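Local coordinates for protein alpha-L-arabinofuranosidase B (Aspergillus kawachii, PDB 6SXT) that hydrolyses terminal non-reducing alpha-L-arabinofuranosyl residues from arabinoxylan, arabinan and arabinogalactan, using a catalytic domain followed by an arabinose-binding beta-trefoil domain, at residues A[383-388]-A[421-426]; A[326-331]-A[431-436]; A[378-383]-A[415-420]. One frame throughout, in Å; residues are numbered along the deposited sequence. Where two conformers were deposited one is given.

Contact 1 (A[383-388]-A[421-426]); sequences SQCFSF and TFCPQA. With NAG (2-acetamido-2-deoxy-beta-D-glucopyranose), chain D.
C385 and C423 are joined by a disulfide, SG to SG 2.3 Å with chi3 of 92°, that ties the residue just before strand 386-390 to strand 422-426. Each sulfur lies anti to its own carbonyl carbon, and C385 CB is also packed against T421 CG2 at 3.7 Å. Next to the disulfide, F386 and F422 form a single antiparallel hydrogen-bonded pair: F386 N gives to F422 O at 2.9 Å, and F422 N returns the bond to F386 O at 2.8 Å. The strands meet at 106°, which fits one bridge rather than a ladder. The F386 side chain crosses P424 at about a right angle, with P424 CG 3.6 Å from CD2 and P424 CD at the ring edge. F388 turns its CE2 edge to F422 CB, 4.3 Å away. S387 OG and T421 OG1 lie alongside without bonding; their partners include A420 O and H417 O respectively. This buried contact belongs to the arabinose-binding domain, where F422 also packs edge-to-face on F445. Strand 386-390 pairs with 374-378, while 422-426 runs beside 433-437 and ends near an N-linked glycan.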
ATOM      1  N   SER A 383      13.746   0.643   8.605  1.00 19.65           N
ATOM      2  CA  SER A 383      15.124   1.058   8.945  1.00 20.09           C
ATOM      3  C   SER A 383      15.730   2.036   7.935  1.00 22.49           C
ATOM      4  O   SER A 383      16.785   2.572   8.229  1.00 22.06           O
ATOM      5  CB  SER A 383      16.003  -0.167   9.115  1.00 24.69           C
ATOM      6  OG  SER A 383      16.127  -0.768   7.860  1.00 27.56           O
ATOM      7  N   GLN A 384      15.117   2.305   6.761  1.00 19.08           N
ATOM      8  CA  GLN A 384      15.582   3.360   5.835  1.00 19.53           C
ATOM      9  C   GLN A 384      15.098   4.735   6.290  1.00 17.95           C
ATOM     10  O   GLN A 384      15.676   5.719   5.947  1.00 20.58           O
ATOM     11  CB  GLN A 384      14.952   3.268   4.422  1.00 22.33           C
ATOM     12  CG  GLN A 384      15.202   2.038   3.640  1.00 27.27           C
ATOM     13  CD  GLN A 384      14.786   2.351   2.206  1.00 21.17           C
ATOM     14  OE1 GLN A 384      15.127   3.401   1.665  1.00 23.51           O
ATOM     15  NE2 GLN A 384      14.007   1.418   1.708  1.00 22.34           N
ATOM     16  N   CYS A 385      14.008   4.760   7.036  1.00 19.01           N
ATOM     17  CA  CYS A 385      13.312   5.976   7.437  1.00 18.43           C
ATOM     18  C   CYS A 385      13.732   6.294   8.879  1.00 17.66           C
ATOM     19  O   CYS A 385      14.771   5.758   9.356  1.00 18.61           O
ATOM     20  CB  CYS A 385      11.831   5.827   7.239  1.00 19.28           C
ATOM     21  SG  CYS A 385      11.499   5.530   5.452  1.00 22.13           S
ATOM     22  N   PHE A 386      13.050   7.257   9.481  1.00 18.09           N
ATOM     23  CA  PHE A 386      13.489   7.833  10.780  1.00 18.53           C
ATOM     24  C   PHE A 386      12.283   7.990  11.694  1.00 19.09           C
ATOM     25  O   PHE A 386      11.087   8.088  11.300  1.00 17.37           O
ATOM     26  CB  PHE A 386      14.259   9.136  10.581  1.00 18.53           C
ATOM     27  CG  PHE A 386      15.521   8.959   9.791  1.00 18.65           C
ATOM     28  CD1 PHE A 386      16.669   8.491  10.395  1.00 20.47           C
ATOM     29  CD2 PHE A 386      15.524   9.122   8.413  1.00 19.91           C
ATOM     30  CE1 PHE A 386      17.826   8.284   9.669  1.00 21.78           C
ATOM     31  CE2 PHE A 386      16.676   8.913   7.688  1.00 20.73           C
ATOM     32  CZ  PHE A 386      17.825   8.476   8.302  1.00 21.59           C
ATOM     33  N   SER A 387      12.641   8.101  13.001  1.00 18.04           N
ATOM     34  CA  SER A 387      11.686   8.485  14.048  1.00 18.40           C
ATOM     35  C   SER A 387      12.327   9.629  14.861  1.00 17.99           C
ATOM     36  O   SER A 387      13.570   9.697  14.890  1.00 19.04           O
ATOM     37  CB  SER A 387      11.317   7.302  14.901  1.00 18.64           C
ATOM     38  OG  SER A 387      10.682   6.250  14.128  1.00 19.29           O
ATOM     39  N   PHE A 388      11.496  10.517  15.388  1.00 17.73           N
ATOM     40  CA  PHE A 388      11.946  11.778  16.014  1.00 19.53           C
ATOM     41  C   PHE A 388      11.612  11.731  17.502  1.00 19.52           C
ATOM     42  O   PHE A 388      10.455  11.672  17.863  1.00 19.08           O
ATOM     43  CB  PHE A 388      11.293  12.953  15.308  1.00 20.02           C
ATOM     44  CG  PHE A 388      11.760  13.056  13.877  1.00 21.76           C
ATOM     45  CD1 PHE A 388      12.876  13.791  13.561  1.00 22.60           C
ATOM     46  CD2 PHE A 388      11.153  12.317  12.883  1.00 22.28           C
ATOM     47  CE1 PHE A 388      13.371  13.831  12.269  1.00 25.24           C
ATOM     48  CE2 PHE A 388      11.640  12.374  11.582  1.00 22.61           C
ATOM     49  CZ  PHE A 388      12.736  13.127  11.283  1.00 23.55           C
ATOM     50  N   THR A 421       6.958   6.542  12.151  1.00 16.89           N
ATOM     51  CA  THR A 421       8.043   6.431  11.162  1.00 16.39           C
ATOM     52  C   THR A 421       7.777   7.382  10.006  1.00 15.71           C
ATOM     53  O   THR A 421       6.666   7.383   9.456  1.00 16.81           O
ATOM     54  CB  THR A 421       8.178   4.981  10.693  1.00 16.71           C
ATOM     55  OG1 THR A 421       8.467   4.150  11.811  1.00 18.17           O
ATOM     56  CG2 THR A 421       9.286   4.798   9.698  1.00 16.75           C
ATOM     57  N   PHE A 422       8.785   8.156   9.668  1.00 16.38           N
ATOM     58  CA  PHE A 422       8.670   9.195   8.615  1.00 16.59           C
ATOM     59  C   PHE A 422       9.876   9.086   7.717  1.00 17.95           C
ATOM     60  O   PHE A 422      11.029   8.877   8.146  1.00 18.29           O
ATOM     61  CB  PHE A 422       8.535  10.580   9.246  1.00 17.06           C
ATOM     62  CG  PHE A 422       7.286  10.696  10.075  1.00 16.81           C
ATOM     63  CD1 PHE A 422       6.060  11.074   9.554  1.00 17.65           C
ATOM     64  CD2 PHE A 422       7.336  10.352  11.416  1.00 17.42           C
ATOM     65  CE1 PHE A 422       4.909  11.117  10.318  1.00 17.92           C
ATOM     66  CE2 PHE A 422       6.197  10.423  12.197  1.00 17.80           C
ATOM     67  CZ  PHE A 422       4.973  10.760  11.658  1.00 19.62           C
ATOM     68  N   CYS A 423       9.620   9.302   6.423  1.00 17.34           N
ATOM     69  CA  CYS A 423      10.623   9.134   5.376  1.00 17.03           C
ATOM     70  C   CYS A 423      10.974  10.495   4.820  1.00 15.54           C
ATOM     71  O   CYS A 423      10.107  11.194   4.297  1.00 17.10           O
ATOM     72  CB  CYS A 423      10.083   8.253   4.265  1.00 18.73           C
ATOM     73  SG  CYS A 423       9.588   6.593   4.867  1.00 22.87           S
ATOM     74  N   PRO A 424      12.228  10.971   4.976  1.00 17.28           N
ATOM     75  CA  PRO A 424      12.600  12.277   4.468  1.00 18.18           C
ATOM     76  C   PRO A 424      12.462  12.256   2.943  1.00 18.82           C
ATOM     77  O   PRO A 424      12.831  11.249   2.285  1.00 18.58           O
ATOM     78  CB  PRO A 424      14.038  12.477   4.910  1.00 19.54           C
ATOM     79  CG  PRO A 424      14.175  11.524   6.083  1.00 21.53           C
ATOM     80  CD  PRO A 424      13.302  10.340   5.749  1.00 18.64           C
ATOM     81  N   GLN A 425      12.016  13.396   2.457  1.00 17.86           N
ATOM     82  CA  GLN A 425      11.871  13.636   1.002  1.00 17.49           C
ATOM     83  C   GLN A 425      12.445  15.019   0.722  1.00 19.25           C
ATOM     84  O   GLN A 425      12.196  15.960   1.529  1.00 19.74           O
ATOM     85  CB  GLN A 425      10.400  13.559   0.647  1.00 18.19           C
ATOM     86  CG  GLN A 425      10.149  13.653  -0.863  1.00 19.99           C
ATOM     87  CD  GLN A 425       8.711  13.521  -1.257  1.00 18.38           C
ATOM     88  OE1 GLN A 425       7.885  12.877  -0.584  1.00 17.85           O
ATOM     89  NE2 GLN A 425       8.383  14.096  -2.426  1.00 19.13           N
ATOM     90  N   ALA A 426      13.157  15.199  -0.365  1.00 18.22           N
ATOM     91  CA  ALA A 426      13.605  16.550  -0.748  1.00 19.59           C
ATOM     92  C   ALA A 426      12.408  17.498  -0.626  1.00 19.28           C
ATOM     93  O   ALA A 426      11.331  17.254  -1.186  1.00 20.19           O
ATOM     94  CB  ALA A 426      14.184  16.490  -2.152  1.00 20.07           C
TER
HETATM   95  C1  NAG D 504      11.472  21.419  -6.224  1.00 20.76           C
HETATM   96  C2  NAG D 504      12.068  22.806  -6.016  1.00 19.96           C
HETATM   97  C3  NAG D 504      13.597  22.761  -6.192  1.00 19.80           C
HETATM   98  C4  NAG D 504      14.216  21.643  -5.337  1.00 20.72           C
HETATM   99  C5  NAG D 504      13.421  20.342  -5.406  1.00 21.65           C
HETATM  100  C6  NAG D 504      13.884  19.321  -4.337  1.00 24.57           C
HETATM  101  C7  NAG D 504      10.421  24.570  -6.500  1.00 24.73           C
HETATM  102  C8  NAG D 504       9.807  25.453  -7.530  1.00 28.06           C
HETATM  103  N2  NAG D 504      11.430  23.781  -6.904  1.00 22.09           N
HETATM  104  O3  NAG D 504      14.218  24.048  -5.866  1.00 22.65           O
HETATM  105  O4  NAG D 504      15.598  21.462  -5.660  1.00 22.93           O
HETATM  106  O5  NAG D 504      12.004  20.522  -5.232  1.00 21.94           O
HETATM  107  O6  NAG D 504      13.779  19.913  -3.006  1.00 21.97           O
HETATM  108  O7  NAG D 504      10.026  24.571  -5.333  1.00 26.65           O

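Contact 2 (A[326-331]-A[431-436]); sequences PSFTSG and EGTSLR
F328 and L435 provide the apolar part of this contact. The two side chains cross at about a right angle, and ring atom CE2 of F328 comes to 4.0 Å from L435 CD2. CG of F328 lies anti to the carbonyl carbon (chi1 -57°), a torsion that carries the ring from the loop toward strand 433-437. There its CZ also approaches the methyl CG2 of T433, at 4.3 Å; both methyl groups reach the ring obliquely. The ring of P326 lies on the G432 peptide, with its carbons against the carbonyl oxygen: P326 CD is 3.4 Å from G432 O, and CG of the same proline follows at 3.5 Å from that oxygen. G432 adopts positive phi, a conformation that favours glycine.

Polar contact between the segments runs through a water. It accepts from S327 N at 3.1 Å and lies 2.7 Å from T433 OG1, so a buried threonine hydroxyl is tied to the loop backbone without any direct hydrogen bond between the segments. A weak bond from the same hydroxyl to Q425 O is also possible.

The contact joins the loop entering the beta-trefoil, between strands 317-319 and 333-338, to the strand 433-437. F328 continues the apolar packing beyond the two segments: its ring meets F388 edge-to-face and touches P424 and I477. Strand 433-437 is paired with 422-426 by backbone hydrogen bonds of S434 with Q425 and R436 with C423, and L435 bonds likewise to F445 of 444-448, while 475-479 packs against P326, F328 and T433.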
ATOM      1  N   PRO A 326      18.199  16.088   1.914  1.00 22.67           N
ATOM      2  CA  PRO A 326      19.252  16.072   2.916  1.00 25.29           C
ATOM      3  C   PRO A 326      19.196  14.934   3.939  1.00 27.57           C
ATOM      4  O   PRO A 326      20.220  14.389   4.367  1.00 32.88           O
ATOM      5  CB  PRO A 326      19.072  17.420   3.614  1.00 24.93           C
ATOM      6  CG  PRO A 326      17.763  17.965   3.197  1.00 27.25           C
ATOM      7  CD  PRO A 326      17.458  17.336   1.853  1.00 24.35           C
ATOM      8  N   SER A 327      18.038  14.551   4.355  1.00 25.73           N
ATOM      9  CA  SER A 327      18.039  13.399   5.339  1.00 29.91           C
ATOM     10  C   SER A 327      18.938  13.571   6.603  1.00 30.47           C
ATOM     11  O   SER A 327      19.362  14.705   6.977  1.00 34.69           O
ATOM     12  CB  SER A 327      18.386  12.099   4.663  1.00 28.98           C
ATOM     13  OG  SER A 327      17.934  10.987   5.427  1.00 24.90           O
ATOM     14  N   PHE A 328      19.143  12.480   7.328  1.00 25.31           N
ATOM     15  CA  PHE A 328      19.555  12.440   8.751  1.00 24.92           C
ATOM     16  C   PHE A 328      20.464  11.254   8.999  1.00 26.93           C
ATOM     17  O   PHE A 328      20.521  10.356   8.168  1.00 26.24           O
ATOM     18  CB  PHE A 328      18.339  12.289   9.682  1.00 23.31           C
ATOM     19  CG  PHE A 328      17.301  13.368   9.518  1.00 22.92           C
ATOM     20  CD1 PHE A 328      17.432  14.605  10.142  1.00 22.40           C
ATOM     21  CD2 PHE A 328      16.185  13.168   8.709  1.00 24.17           C
ATOM     22  CE1 PHE A 328      16.446  15.565  10.016  1.00 22.53           C
ATOM     23  CE2 PHE A 328      15.267  14.176   8.494  1.00 25.03           C
ATOM     24  CZ  PHE A 328      15.379  15.374   9.172  1.00 25.87           C
ATOM     25  N   THR A 329      21.107  11.225  10.170  1.00 26.64           N
ATOM     26  CA  THR A 329      21.877  10.070  10.693  0.50 26.53           C
ATOM     27  C   THR A 329      21.352   9.747  12.092  1.00 26.47           C
ATOM     28  O   THR A 329      21.076  10.695  12.831  1.00 28.15           O
ATOM     29  CB  THR A 329      23.382  10.372  10.779  0.50 30.01           C
ATOM     30  OG1 THR A 329      23.794  11.103   9.624  0.50 31.89           O
ATOM     31  CG2 THR A 329      24.211   9.117  10.905  0.50 29.01           C
ATOM     32  N   SER A 330      21.257   8.495  12.431  1.00 25.01           N
ATOM     33  CA  SER A 330      20.769   8.077  13.757  1.00 25.45           C
ATOM     34  C   SER A 330      21.659   8.669  14.859  1.00 27.14           C
ATOM     35  O   SER A 330      22.915   8.607  14.734  1.00 28.67           O
ATOM     36  CB  SER A 330      20.742   6.621  13.858  1.00 28.58           C
ATOM     37  OG  SER A 330      20.062   6.251  15.058  1.00 36.27           O
ATOM     38  N   GLY A 331      21.032   9.318  15.818  1.00 26.17           N
ATOM     39  CA  GLY A 331      21.750   9.948  16.954  1.00 27.38           C
ATOM     40  C   GLY A 331      21.980  11.432  16.760  1.00 27.19           C
ATOM     41  O   GLY A 331      22.345  12.096  17.752  1.00 27.99           O
ATOM     42  N   GLU A 431      13.335  23.950   0.181  1.00 22.24           N
ATOM     43  CA  GLU A 431      13.989  24.459   1.413  1.00 23.41           C
ATOM     44  C   GLU A 431      13.992  23.339   2.458  1.00 22.23           C
ATOM     45  O   GLU A 431      13.050  23.282   3.264  1.00 25.36           O
ATOM     46  CB  GLU A 431      13.244  25.690   1.903  1.00 24.29           C
ATOM     47  CG  GLU A 431      13.170  26.842   0.903  1.00 30.37           C
ATOM     48  CD  GLU A 431      12.536  28.112   1.483  1.00 34.27           C
ATOM     49  OE1 GLU A 431      12.931  28.498   2.590  1.00 33.27           O
ATOM     50  OE2 GLU A 431      11.668  28.696   0.832  1.00 38.94           O
ATOM     51  N   GLY A 432      15.016  22.509   2.429  1.00 21.65           N
ATOM     52  CA  GLY A 432      15.254  21.441   3.420  1.00 22.41           C
ATOM     53  C   GLY A 432      14.530  20.159   3.071  1.00 21.31           C
ATOM     54  O   GLY A 432      14.821  19.552   2.003  1.00 20.83           O
ATOM     55  N   THR A 433      13.707  19.661   3.991  1.00 18.96           N
ATOM     56  CA  THR A 433      13.126  18.318   3.923  1.00 18.84           C
ATOM     57  C   THR A 433      11.619  18.425   4.043  1.00 19.90           C
ATOM     58  O   THR A 433      11.092  19.306   4.700  1.00 18.56           O
ATOM     59  CB  THR A 433      13.701  17.414   5.025  1.00 19.98           C
ATOM     60  OG1 THR A 433      13.325  16.072   4.708  1.00 19.87           O
ATOM     61  CG2 THR A 433      13.169  17.801   6.394  1.00 21.40           C
ATOM     62  N   SER A 434      10.919  17.480   3.436  1.00 16.63           N
ATOM     63  CA  SER A 434       9.522  17.179   3.749  1.00 17.89           C
ATOM     64  C   SER A 434       9.537  15.802   4.424  1.00 21.76           C
ATOM     65  O   SER A 434      10.232  14.902   3.931  1.00 29.84           O
ATOM     66  CB  SER A 434       8.611  17.216   2.547  1.00 18.83           C
ATOM     67  OG  SER A 434       8.628  18.536   1.970  1.00 18.75           O
ATOM     68  N   LEU A 435       8.719  15.587   5.431  1.00 17.79           N
ATOM     69  CA  LEU A 435       8.757  14.309   6.168  1.00 16.93           C
ATOM     70  C   LEU A 435       7.461  13.548   5.883  1.00 17.26           C
ATOM     71  O   LEU A 435       6.368  13.918   6.358  1.00 17.26           O
ATOM     72  CB  LEU A 435       8.919  14.622   7.670  1.00 17.54           C
ATOM     73  CG  LEU A 435      10.276  15.229   8.023  1.00 19.05           C
ATOM     74  CD1 LEU A 435      10.301  15.658   9.496  1.00 20.85           C
ATOM     75  CD2 LEU A 435      11.358  14.226   7.773  1.00 21.53           C
ATOM     76  N   ARG A 436       7.570  12.517   5.026  1.00 16.66           N
ATOM     77  CA  ARG A 436       6.390  11.770   4.565  1.00 17.42           C
ATOM     78  C   ARG A 436       6.088  10.646   5.558  1.00 15.80           C
ATOM     79  O   ARG A 436       6.979   9.940   5.937  1.00 16.64           O
ATOM     80  CB  ARG A 436       6.702  11.170   3.187  1.00 16.42           C
ATOM     81  CG  ARG A 436       5.487  10.589   2.484  1.00 16.18           C
ATOM     82  CD  ARG A 436       5.773  10.116   1.066  1.00 15.85           C
ATOM     83  NE  ARG A 436       6.706   9.019   1.128  1.00 15.56           N
ATOM     84  CZ  ARG A 436       8.019   9.069   0.839  1.00 16.20           C
ATOM     85  NH1 ARG A 436       8.598  10.176   0.411  1.00 17.19           N
ATOM     86  NH2 ARG A 436       8.786   7.987   1.013  1.00 17.13           N
TER
HETATM   87  O   HOH W   1      15.300  15.095   3.076  1.00 24.32           O

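Contact 3 (A[378-383]-A[415-420]); sequences TGLANS and QFHEDA
A tight loop after strand 374-378 packs here on the last turn of helix 414-419, which carries D419, a substrate-binding residue of the arabinose-binding domain. L380 and A381 make the contact from the loop, both with their CB directed at the helix. L380 CB rests against H417 CB at 3.8 Å, and the H417 imidazole lies alongside, its CD2 also 3.8 Å from that CB. The imidazole nitrogen ND1 approaches L380 O without forming a hydrogen bond. Farther along the leucine, chi1 of -69° and an extended chi2 of 172° carry CD1 up to both the aromatic ring of F416 and the methyl of A420. It meets F416 CE1 at the ring edge, near the ring plane, at 4.1 Å, and A420 CB at the same distance. A381 places its methyl over the backbone of the turn: CB is 3.6 Å from H417 O and 3.7 Å from E418 CA, with E418 CG alongside. The contact is thus essentially apolar packing against side-chain carbons and the helix backbone.

Within the helix, Q415 NE2 donates to D419 OD1 at 2.9 Å, meeting the carboxylate from above its plane, 43° out of it. D419 OD2 forms a salt bridge with R399, so each carboxylate oxygen has a partner, which would hold the orientation of this binding residue. E418 reaches Q287 of the catalytic domain through OE1. The helix lies over strand 396-401, with F416 on Y397 and R399, and leads through A420 into strand 422-426; the loop leads on to strand 386-390.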
ATOM      1  N   THR A 378      16.872   5.644  14.015  1.00 20.82           N
ATOM      2  CA  THR A 378      16.432   4.682  12.980  1.00 19.09           C
ATOM      3  C   THR A 378      14.925   4.511  13.092  1.00 20.18           C
ATOM      4  O   THR A 378      14.345   4.277  14.179  1.00 21.94           O
ATOM      5  CB  THR A 378      17.179   3.358  13.108  1.00 23.05           C
ATOM      6  OG1 THR A 378      18.553   3.702  13.075  1.00 22.93           O
ATOM      7  CG2 THR A 378      16.818   2.411  11.978  1.00 22.63           C
ATOM      8  N   GLY A 379      14.252   4.538  11.922  1.00 18.77           N
ATOM      9  CA  GLY A 379      12.796   4.420  11.896  1.00 18.12           C
ATOM     10  C   GLY A 379      12.317   3.185  12.609  1.00 19.58           C
ATOM     11  O   GLY A 379      12.812   2.044  12.356  1.00 20.33           O
ATOM     12  N   LEU A 380      11.324   3.370  13.439  1.00 19.37           N
ATOM     13  CA  LEU A 380      10.836   2.278  14.294  1.00 19.45           C
ATOM     14  C   LEU A 380      10.187   1.187  13.440  1.00 21.54           C
ATOM     15  O   LEU A 380      10.201   0.032  13.909  1.00 22.12           O
ATOM     16  CB  LEU A 380       9.884   2.837  15.336  1.00 20.43           C
ATOM     17  CG  LEU A 380      10.555   3.724  16.405  1.00 21.98           C
ATOM     18  CD1 LEU A 380       9.526   4.353  17.251  1.00 21.62           C
ATOM     19  CD2 LEU A 380      11.491   2.880  17.271  1.00 25.88           C
ATOM     20  N   ALA A 381       9.521   1.543  12.339  1.00 19.06           N
ATOM     21  CA  ALA A 381       8.876   0.511  11.478  1.00 19.00           C
ATOM     22  C   ALA A 381       9.609   0.267  10.165  1.00 21.05           C
ATOM     23  O   ALA A 381       9.214  -0.671   9.439  1.00 21.53           O
ATOM     24  CB  ALA A 381       7.459   0.900  11.194  1.00 19.01           C
ATOM     25  N   ASN A 382      10.610   1.054   9.854  1.00 19.51           N
ATOM     26  CA  ASN A 382      11.341   0.910   8.582  1.00 19.24           C
ATOM     27  C   ASN A 382      12.731   1.478   8.767  1.00 20.37           C
ATOM     28  O   ASN A 382      12.826   2.671   9.060  1.00 21.28           O
ATOM     29  CB  ASN A 382      10.604   1.552   7.409  1.00 19.88           C
ATOM     30  CG  ASN A 382      11.346   1.216   6.134  1.00 21.92           C
ATOM     31  OD1 ASN A 382      12.450   1.699   5.899  1.00 25.31           O
ATOM     32  ND2 ASN A 382      10.750   0.355   5.306  1.00 23.51           N
ATOM     33  N   SER A 383      13.746   0.643   8.605  1.00 19.65           N
ATOM     34  CA  SER A 383      15.124   1.058   8.945  1.00 20.09           C
ATOM     35  C   SER A 383      15.730   2.036   7.935  1.00 22.49           C
ATOM     36  O   SER A 383      16.785   2.572   8.229  1.00 22.06           O
ATOM     37  CB  SER A 383      16.003  -0.167   9.115  1.00 24.69           C
ATOM     38  OG  SER A 383      16.127  -0.768   7.860  1.00 27.56           O
ATOM     39  N   GLN A 415       1.784  -0.944  15.823  1.00 24.45           N
ATOM     40  CA  GLN A 415       1.002   0.238  15.470  1.00 23.09           C
ATOM     41  C   GLN A 415       1.738   1.555  15.818  1.00 23.99           C
ATOM     42  O   GLN A 415       1.825   2.476  14.986  1.00 21.34           O
ATOM     43  CB  GLN A 415      -0.362   0.230  16.143  1.00 29.28           C
ATOM     44  CG  GLN A 415      -1.319   1.214  15.518  1.00 30.91           C
ATOM     45  CD  GLN A 415      -1.498   0.953  14.036  1.00 37.48           C
ATOM     46  OE1 GLN A 415      -1.930  -0.120  13.618  1.00 40.72           O
ATOM     47  NE2 GLN A 415      -1.118   1.908  13.200  1.00 35.09           N
ATOM     48  N   PHE A 416       2.269   1.679  17.028  1.00 21.94           N
ATOM     49  CA  PHE A 416       3.048   2.875  17.386  1.00 20.73           C
ATOM     50  C   PHE A 416       4.224   3.052  16.433  1.00 18.54           C
ATOM     51  O   PHE A 416       4.455   4.150  15.920  1.00 19.06           O
ATOM     52  CB  PHE A 416       3.573   2.756  18.828  1.00 22.49           C
ATOM     53  CG  PHE A 416       4.277   4.007  19.260  1.00 20.57           C
ATOM     54  CD1 PHE A 416       5.568   4.278  18.885  1.00 21.72           C
ATOM     55  CD2 PHE A 416       3.543   4.965  19.951  1.00 21.18           C
ATOM     56  CE1 PHE A 416       6.162   5.475  19.255  1.00 22.53           C
ATOM     57  CE2 PHE A 416       4.123   6.171  20.297  1.00 22.18           C
ATOM     58  CZ  PHE A 416       5.425   6.393  19.949  1.00 19.54           C
ATOM     59  N   HIS A 417       4.984   2.000  16.200  1.00 18.70           N
ATOM     60  CA  HIS A 417       6.171   2.036  15.321  1.00 18.30           C
ATOM     61  C   HIS A 417       5.770   2.627  13.967  1.00 17.75           C
ATOM     62  O   HIS A 417       6.476   3.520  13.448  1.00 17.95           O
ATOM     63  CB  HIS A 417       6.791   0.662  15.131  1.00 19.75           C
ATOM     64  CG  HIS A 417       7.417   0.087  16.368  1.00 24.64           C
ATOM     65  ND1 HIS A 417       7.828  -1.227  16.401  1.00 29.66           N
ATOM     66  CD2 HIS A 417       7.682   0.621  17.586  1.00 29.41           C
ATOM     67  CE1 HIS A 417       8.384  -1.487  17.587  1.00 34.59           C
ATOM     68  NE2 HIS A 417       8.300  -0.403  18.338  1.00 32.49           N
ATOM     69  N   GLU A 418       4.689   2.096  13.417  1.00 18.39           N
ATOM     70  CA  GLU A 418       4.229   2.544  12.068  1.00 17.16           C
ATOM     71  C   GLU A 418       3.792   4.002  12.099  1.00 18.19           C
ATOM     72  O   GLU A 418       4.145   4.773  11.165  1.00 19.11           O
ATOM     73  CB  GLU A 418       3.094   1.652  11.561  1.00 17.53           C
ATOM     74  CG  GLU A 418       3.562   0.222  11.297  1.00 18.51           C
ATOM     75  CD  GLU A 418       2.598  -0.713  10.583  1.00 18.41           C
ATOM     76  OE1 GLU A 418       1.407  -0.467  10.593  1.00 20.30           O
ATOM     77  OE2 GLU A 418       3.091  -1.734  10.097  1.00 21.65           O
ATOM     78  N   ASP A 419       3.083   4.414  13.171  1.00 17.46           N
ATOM     79  CA  ASP A 419       2.541   5.781  13.311  1.00 19.68           C
ATOM     80  C   ASP A 419       3.683   6.774  13.582  1.00 18.03           C
ATOM     81  O   ASP A 419       3.456   7.985  13.473  1.00 17.75           O
ATOM     82  CB  ASP A 419       1.609   5.845  14.538  1.00 24.25           C
ATOM     83  CG  ASP A 419       0.283   5.095  14.490  1.00 30.54           C
ATOM     84  OD1 ASP A 419      -0.119   4.635  13.364  1.00 25.14           O
ATOM     85  OD2 ASP A 419      -0.416   5.045  15.599  1.00 25.84           O
ATOM     86  N   ALA A 420       4.869   6.292  13.934  1.00 18.45           N
ATOM     87  CA  ALA A 420       6.017   7.139  14.358  1.00 18.76           C
ATOM     88  C   ALA A 420       7.169   7.100  13.354  1.00 17.48           C
ATOM     89  O   ALA A 420       8.267   7.550  13.660  1.00 17.21           O
ATOM     90  CB  ALA A 420       6.488   6.713  15.740  1.00 18.47           C
TER

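All three contacts lie in the arabinose-binding domain, but they differ in depth and chemistry. Contact 1 is the most buried and the only one with a covalent link and direct backbone hydrogen bonds across it. Contact 2, also largely buried but with an exposed proline at its margin, relies on apolar packing and one bridging water. Contact 3 is partly buried and packs a loop on a helix without hydrogen bonds between them. Contacts 1 and 2 each use one strand of the hairpin pair 422-426 and 433-437, joined by Q425 O to S434 N. Contacts 1 and 3 share S383 and are stitched together by S387 OG to A420 O and T421 OG1 to A381 N.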